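Local coordinates for aldo-keto reductase family 1 member C1 (Caenorhabditis elegans, PDB 1QWK), which probably works as an NADPH-dependent aldose reductase, reducing aldehyde groups of sugars and related carbonyl compounds to alcohols, at residues 212-215 against 219-222; 35-40 against 265-270; 160-165 against 307-312. One frame throughout, in Å; residues are numbered along the deposited sequence.

In the fold
The three contacts belong to a TIM-barrel protein, eight parallel strands ringed by helices, and all of them are away from Tyr52, Lys81 and His114, the predicted catalytic and substrate-binding residues. Contact 1 is at the surface, its centre about 32 Å from the centre of the chain, in a loop between the short strands 209-210 and 223-224. Contact 2 packs helix 28-41 against helix 267-274, joining the first and last parts of the barrel; contact 1 is nested within the chain it closes, their centres about 26 Å apart. Contact 3 ties helix 157-164 to the C-terminal tail, on the opposite side of the chain's centre from both others, its centre about 35 Å from that of contact 2.

Contact 1. Residues 212-215 against 219-222; sequences FTLP and KLDW
Phe212 and Leu220 both carry CG anti to the carbonyl carbon: chi1 of -63° lays the Phe212 ring beside the returning chain, and chi1 of -55° places the isobutyl end of Leu220 near Leu214. They belong to a loop that doubles back on itself between strands 209-210 and 223-224 of the aldo-keto reductase barrel, held by a single antiparallel beta bridge between Thr213 and Lys219. Leu220 N donates to Phe212 O at 2.8 Å, with an N-H...O angle of 158°. The next step toward the strands is made through solvent: a water accepts from Phe212 N and bridges on to Leu220 O.

Apolar side chains gather on one side of this backbone pairing. The CB atoms of Phe212 and Leu220, each pointing toward the facing segment, approach to 4.0 Å. Leu214 and Leu220 cross at about a right angle, with CD2 of Leu214 3.9 Å from CD1 of Leu220. On the other side Thr213 and Lys219 run side by side, pointing the same way, with Thr213 OG1 4.1 Å from Lys219 CG. All the touching residues are exposed. Trp222, whose CB points away from the pairing, makes a cation-pi contact with Arg209. The Phe212 ring presents its edge to the returning chain, and its CD2 lies 3.1 Å from Asp221 O, with that oxygen in the ring plane.

Contact 2. Residues 35-40 against 265-270; sequences VKTAVK and IQENRI
Ala38 and Thr37 on helix 28-41 meet Ile270 and Glu267 on helix 267-274, a helix-to-helix contact on the outside of the TIM barrel. The two helices follow the first and last strands of the parallel sheet, 21-22 and 259-261, and this is one of the places where the beginning and the end of the barrel come together.

The polar groups of Thr37 and Gln266 find partners within their own helices. Thr37 OG1 bonds to Thr33 O, which settles the hydroxyl on its own helix and leaves the methyl to face Glu267. At the start of helix 267-274, Gln266 occupies the N-cap position, and its backbone O accepts from Ile270 N in the first turn. Ile270 O is bonded by Tyr43 OH, just past the end of helix 28-41, which adds a polar tie beside the seam.

The link between the segments themselves is apolar, with no hydrogen bond across it. CG2 of Ile270 does the touching: it is 3.8 Å from Ala38 CA and 3.9 Å from Ala38 CB, and the small alanine lets the branched chain come right up to the helix backbone. That methyl stands anti to the backbone N of Ile270, whose CB points toward helix 28-41. Ile270 also touches Ala34 one turn back, while Ala38 reaches Tyr43 and, under the helix, Leu21 of strand 21-22. Toward the more exposed border the side chains of Thr37 and Glu267 cross at about a right angle. Glu267 extends its chain past the threonine, and the touch is between aliphatic atoms, CG2 of Thr37 and CG of Glu267, 3.9 Å apart.

Contact 3. Residues 160-165 against 307-312; sequences ISRALA and HPEDAF
Arg162 and Glu309 reach for each other from opposite directions and close a two-pronged salt bridge, the whole of the direct contact between these segments. The guanidinium meets the carboxylate end-on: NH2 of Arg162 donates to Glu309 OE2 at 2.8 Å and NH1 to Glu309 OE1 at 3.1 Å. Each oxygen receives its N-H on the syn lone pair. The two flat groups are nearly coplanar, their planes 13° apart, though both oxygens sit slightly tilted from the guanidinium plane, and the paired bonds fix how each group is turned.

Both side chains are bent to get there. Arg162 kinks at chi3 (57°), while Glu309 folds at chi2 (-76°), which swings its carboxylate nearer the helix than its CB direction alone would place it.

Two further partners complete the first shell. Glu309 OE2 also accepts from Val131 N, and Arg162 NH2 makes a further salt bridge to Glu132 OE1, so the guanidinium is shared between two acids. Shortening Arg162 to an alanine is likely to leave the buried Glu309 carboxylate without its guanidinium, with Val131 N still bonded to OE2, and Glu132 without this partner.

In the second shell, the tail backbone is shaped by its own bonds. A type I turn runs from His307 to Asp310, and His307 ND1 accepts from Glu309 N at 2.9 Å with the donor in the ring plane. Asp310 OD1 then accepts from Phe312 N, an Asx turn.

The tail, which follows helix 283-289, is also bonded through Glu309 O to Gln159 in the first turn of helix 157-164 and through Ala311 O to Asn156 just before it. With Val131 and Glu132 on helix 131-143, the salt bridge therefore joins the C-terminal tail to two consecutive barrel helices, which flank strand 150-153 in the sequence.

Contact 1. Residues 212-215 against 219-222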
# COMPACT_ATOMS: atom_id res chain seq x y z
N PHE A 212 -23.67 -4.13 16.58
CA PHE A 212 -24.57 -5.07 17.23
C PHE A 212 -25.76 -5.25 16.31
O PHE A 212 -26.44 -4.29 15.97
CB PHE A 212 -25.01 -4.51 18.58
CG PHE A 212 -23.89 -4.32 19.56
CD1 PHE A 212 -23.35 -5.41 20.23
CD2 PHE A 212 -23.32 -3.06 19.76
CE1 PHE A 212 -22.27 -5.26 21.10
CE2 PHE A 212 -22.24 -2.90 20.63
CZ PHE A 212 -21.71 -4.00 21.30
N THR A 213 -26.01 -6.49 15.90
CA THR A 213 -27.12 -6.79 15.01
C THR A 213 -27.89 -8.01 15.52
O THR A 213 -27.29 -8.99 15.95
CB THR A 213 -26.63 -7.09 13.58
OG1 THR A 213 -25.72 -6.07 13.16
CG2 THR A 213 -27.80 -7.15 12.61
N LEU A 214 -29.21 -7.94 15.45
CA LEU A 214 -30.05 -9.05 15.89
C LEU A 214 -30.07 -10.12 14.80
O LEU A 214 -29.79 -9.84 13.64
CB LEU A 214 -31.47 -8.56 16.18
CG LEU A 214 -31.63 -7.53 17.29
CD1 LEU A 214 -33.10 -7.14 17.40
CD2 LEU A 214 -31.13 -8.10 18.61
N PRO A 215 -30.41 -11.37 15.17
CA PRO A 215 -30.47 -12.47 14.20
C PRO A 215 -31.34 -12.11 12.99
O PRO A 215 -31.06 -12.52 11.87
CB PRO A 215 -31.06 -13.62 15.01
CG PRO A 215 -30.52 -13.35 16.37
CD PRO A 215 -30.72 -11.86 16.52
N LYS A 219 -30.31 -3.81 12.74
CA LYS A 219 -29.09 -3.18 13.23
C LYS A 219 -29.36 -2.30 14.44
O LYS A 219 -30.26 -1.46 14.44
CB LYS A 219 -28.45 -2.34 12.12
CG LYS A 219 -27.76 -3.16 11.04
CD LYS A 219 -27.16 -2.28 9.97
CE LYS A 219 -26.22 -3.06 9.07
NZ LYS A 219 -26.88 -4.23 8.43
N LEU A 220 -28.56 -2.51 15.49
CA LEU A 220 -28.68 -1.74 16.72
C LEU A 220 -27.58 -0.68 16.73
O LEU A 220 -26.88 -0.50 15.74
CB LEU A 220 -28.53 -2.67 17.93
CG LEU A 220 -29.48 -3.87 17.98
CD1 LEU A 220 -29.16 -4.73 19.19
CD2 LEU A 220 -30.93 -3.39 18.03
N ASP A 221 -27.42 0.01 17.86
CA ASP A 221 -26.40 1.04 17.97
C ASP A 221 -25.00 0.44 18.11
O ASP A 221 -24.81 -0.55 18.81
CB ASP A 221 -26.68 1.96 19.17
CG ASP A 221 -27.85 2.90 18.92
OD1 ASP A 221 -27.79 3.69 17.94
OD2 ASP A 221 -28.83 2.87 19.70
N TRP A 222 -24.03 1.05 17.44
CA TRP A 222 -22.65 0.58 17.50
C TRP A 222 -21.94 1.20 18.70
O TRP A 222 -22.46 2.14 19.32
CB TRP A 222 -21.90 0.97 16.22
CG TRP A 222 -21.90 2.45 15.96
CD1 TRP A 222 -22.86 3.16 15.29
CD2 TRP A 222 -20.91 3.39 16.38
NE1 TRP A 222 -22.52 4.50 15.28
CE2 TRP A 222 -21.33 4.66 15.93
CE3 TRP A 222 -19.71 3.29 17.09
CZ2 TRP A 222 -20.59 5.83 16.18
CZ3 TRP A 222 -18.97 4.45 17.33
CH2 TRP A 222 -19.41 5.70 16.87
O HOH W 1 -24.43 -1.67 15.11

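Contact 2. Residues 35-40 against 265-270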
# COMPACT_ATOMS: atom_id res chain seq x y z
N VAL A 35 -12.94 -1.18 -8.26
CA VAL A 35 -12.04 -0.49 -9.17
C VAL A 35 -12.78 0.53 -10.02
O VAL A 35 -12.37 1.69 -10.12
CB VAL A 35 -11.28 -1.49 -10.09
CG1 VAL A 35 -10.52 -0.74 -11.17
CG2 VAL A 35 -10.31 -2.32 -9.26
N LYS A 36 -13.89 0.11 -10.63
CA LYS A 36 -14.65 1.02 -11.48
C LYS A 36 -15.21 2.20 -10.70
O LYS A 36 -15.23 3.33 -11.19
CB LYS A 36 -15.78 0.26 -12.18
CG LYS A 36 -15.27 -0.89 -13.03
CD LYS A 36 -16.38 -1.57 -13.83
CE LYS A 36 -16.87 -0.68 -14.96
NZ LYS A 36 -17.95 -1.36 -15.75
N THR A 37 -15.66 1.95 -9.48
CA THR A 37 -16.21 3.01 -8.64
C THR A 37 -15.11 4.01 -8.29
O THR A 37 -15.31 5.23 -8.35
CB THR A 37 -16.80 2.45 -7.33
OG1 THR A 37 -17.88 1.57 -7.63
CG2 THR A 37 -17.30 3.58 -6.45
N ALA A 38 -13.94 3.49 -7.93
CA ALA A 38 -12.81 4.33 -7.56
C ALA A 38 -12.34 5.19 -8.72
O ALA A 38 -12.13 6.40 -8.56
CB ALA A 38 -11.66 3.45 -7.06
N VAL A 39 -12.16 4.59 -9.88
CA VAL A 39 -11.70 5.34 -11.04
C VAL A 39 -12.71 6.41 -11.45
O VAL A 39 -12.34 7.53 -11.78
CB VAL A 39 -11.41 4.40 -12.24
CG1 VAL A 39 -11.06 5.22 -13.48
CG2 VAL A 39 -10.26 3.47 -11.90
N LYS A 40 -14.00 6.07 -11.42
CA LYS A 40 -15.01 7.06 -11.78
C LYS A 40 -15.06 8.18 -10.75
O LYS A 40 -15.49 9.29 -11.06
CB LYS A 40 -16.38 6.39 -11.91
CG LYS A 40 -16.49 5.43 -13.07
CD LYS A 40 -17.81 4.69 -13.04
CE LYS A 40 -17.92 3.69 -14.18
NZ LYS A 40 -19.20 2.93 -14.11
N ILE A 265 -13.90 -1.05 0.46
CA ILE A 265 -14.42 -1.66 -0.76
C ILE A 265 -15.86 -1.22 -1.01
O ILE A 265 -16.40 -1.42 -2.10
CB ILE A 265 -14.38 -3.20 -0.69
CG1 ILE A 265 -15.31 -3.69 0.42
CG2 ILE A 265 -12.96 -3.67 -0.43
CD1 ILE A 265 -15.43 -5.20 0.49
N GLN A 266 -16.49 -0.65 0.01
CA GLN A 266 -17.86 -0.18 -0.10
C GLN A 266 -17.89 1.12 -0.89
O GLN A 266 -17.07 2.01 -0.67
CB GLN A 266 -18.45 0.04 1.29
CG GLN A 266 -18.60 -1.24 2.10
CD GLN A 266 -18.87 -0.97 3.57
OE1 GLN A 266 -17.97 -0.60 4.32
NE2 GLN A 266 -20.12 -1.16 3.98
N GLU A 267 -18.85 1.23 -1.81
CA GLU A 267 -18.99 2.41 -2.66
C GLU A 267 -18.94 3.74 -1.91
O GLU A 267 -18.21 4.65 -2.30
CB GLU A 267 -20.30 2.33 -3.45
CG GLU A 267 -20.59 3.55 -4.32
CD GLU A 267 -21.82 3.38 -5.19
OE1 GLU A 267 -22.90 3.05 -4.64
OE2 GLU A 267 -21.72 3.57 -6.42
N ASN A 268 -19.71 3.86 -0.84
CA ASN A 268 -19.74 5.10 -0.07
C ASN A 268 -18.42 5.40 0.63
O ASN A 268 -18.03 6.56 0.74
CB ASN A 268 -20.87 5.07 0.97
CG ASN A 268 -22.24 5.11 0.32
OD1 ASN A 268 -22.53 6.00 -0.47
ND2 ASN A 268 -23.08 4.15 0.67
N ARG A 269 -17.73 4.36 1.09
CA ARG A 269 -16.46 4.58 1.77
C ARG A 269 -15.37 4.93 0.76
O ARG A 269 -14.50 5.76 1.04
CB ARG A 269 -16.07 3.34 2.58
CG ARG A 269 -17.11 2.98 3.62
CD ARG A 269 -16.51 2.21 4.77
NE ARG A 269 -17.53 1.76 5.71
CZ ARG A 269 -17.28 1.25 6.91
NH1 ARG A 269 -16.02 1.14 7.33
NH2 ARG A 269 -18.28 0.86 7.69
N ILE A 270 -15.42 4.31 -0.42
CA ILE A 270 -14.44 4.61 -1.46
C ILE A 270 -14.56 6.08 -1.83
O ILE A 270 -13.56 6.77 -2.03
CB ILE A 270 -14.67 3.73 -2.72
CG1 ILE A 270 -14.33 2.27 -2.40
CG2 ILE A 270 -13.81 4.24 -3.88
CD1 ILE A 270 -14.62 1.29 -3.52

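Contact 3. Residues 160-165 against 307-312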
# COMPACT_ATOMS: atom_id res chain seq x y z
N ILE A 160 17.00 -2.14 2.99
CA ILE A 160 16.94 -1.19 1.90
C ILE A 160 18.34 -0.63 1.62
O ILE A 160 18.73 -0.48 0.46
CB ILE A 160 15.96 -0.04 2.20
CG1 ILE A 160 14.54 -0.61 2.27
CG2 ILE A 160 16.06 1.04 1.13
CD1 ILE A 160 13.47 0.41 2.67
N SER A 161 19.09 -0.33 2.68
CA SER A 161 20.44 0.20 2.52
C SER A 161 21.32 -0.80 1.77
O SER A 161 22.14 -0.42 0.95
CB SER A 161 21.07 0.51 3.88
OG SER A 161 20.41 1.58 4.52
N ARG A 162 21.16 -2.09 2.08
CA ARG A 162 21.95 -3.12 1.42
C ARG A 162 21.62 -3.18 -0.07
O ARG A 162 22.49 -3.44 -0.90
CB ARG A 162 21.70 -4.48 2.08
CG ARG A 162 22.36 -4.60 3.46
CD ARG A 162 21.77 -5.76 4.25
NE ARG A 162 21.87 -7.04 3.55
CZ ARG A 162 21.13 -8.10 3.83
NH1 ARG A 162 20.22 -8.03 4.80
NH2 ARG A 162 21.28 -9.22 3.14
N ALA A 163 20.36 -2.92 -0.41
CA ALA A 163 19.94 -2.93 -1.81
C ALA A 163 20.51 -1.71 -2.53
O ALA A 163 21.01 -1.82 -3.65
CB ALA A 163 18.42 -2.94 -1.90
N LEU A 164 20.46 -0.56 -1.87
CA LEU A 164 20.97 0.68 -2.46
C LEU A 164 22.47 0.64 -2.71
O LEU A 164 22.95 1.14 -3.73
CB LEU A 164 20.66 1.87 -1.54
CG LEU A 164 19.19 2.25 -1.36
CD1 LEU A 164 19.08 3.37 -0.34
CD2 LEU A 164 18.59 2.68 -2.69
N ALA A 165 23.19 0.03 -1.78
CA ALA A 165 24.65 -0.07 -1.86
C ALA A 165 25.16 -0.80 -3.09
O ALA A 165 26.32 -0.64 -3.47
CB ALA A 165 25.18 -0.76 -0.60
N HIS A 307 13.26 -16.65 9.55
CA HIS A 307 13.88 -16.49 8.25
C HIS A 307 15.05 -15.53 8.40
O HIS A 307 14.94 -14.52 9.11
CB HIS A 307 12.84 -15.93 7.26
CG HIS A 307 13.27 -16.00 5.83
ND1 HIS A 307 14.30 -15.23 5.32
CD2 HIS A 307 12.79 -16.73 4.80
CE1 HIS A 307 14.43 -15.49 4.03
NE2 HIS A 307 13.53 -16.39 3.69
N PRO A 308 16.18 -15.82 7.75
CA PRO A 308 17.35 -14.93 7.86
C PRO A 308 17.09 -13.49 7.42
O PRO A 308 17.80 -12.58 7.84
CB PRO A 308 18.41 -15.64 7.01
CG PRO A 308 17.61 -16.44 6.03
CD PRO A 308 16.46 -16.96 6.86
N GLU A 309 16.08 -13.28 6.58
CA GLU A 309 15.76 -11.92 6.15
C GLU A 309 14.45 -11.41 6.75
O GLU A 309 13.74 -10.61 6.14
CB GLU A 309 15.72 -11.84 4.61
CG GLU A 309 17.08 -12.06 3.94
CD GLU A 309 18.02 -10.86 4.03
OE1 GLU A 309 17.78 -9.94 4.85
OE2 GLU A 309 19.02 -10.82 3.27
N ASP A 310 14.13 -11.88 7.96
CA ASP A 310 12.92 -11.42 8.64
C ASP A 310 13.17 -9.95 8.98
O ASP A 310 14.01 -9.63 9.81
CB ASP A 310 12.70 -12.24 9.93
CG ASP A 310 11.54 -11.72 10.76
OD1 ASP A 310 10.81 -10.82 10.28
OD2 ASP A 310 11.35 -12.21 11.89
N ALA A 311 12.42 -9.06 8.33
CA ALA A 311 12.58 -7.62 8.55
C ALA A 311 12.31 -7.15 9.98
O ALA A 311 12.87 -6.14 10.41
CB ALA A 311 11.67 -6.86 7.58
N PHE A 312 11.47 -7.88 10.70
CA PHE A 312 11.11 -7.50 12.07
C PHE A 312 11.69 -8.47 13.11
O PHE A 312 11.17 -8.57 14.22
CB PHE A 312 9.58 -7.46 12.22
CG PHE A 312 8.86 -6.80 11.06
CD1 PHE A 312 9.37 -5.66 10.45
CD2 PHE A 312 7.65 -7.33 10.59
CE1 PHE A 312 8.69 -5.04 9.40
CE2 PHE A 312 6.96 -6.71 9.54
CZ PHE A 312 7.49 -5.57 8.94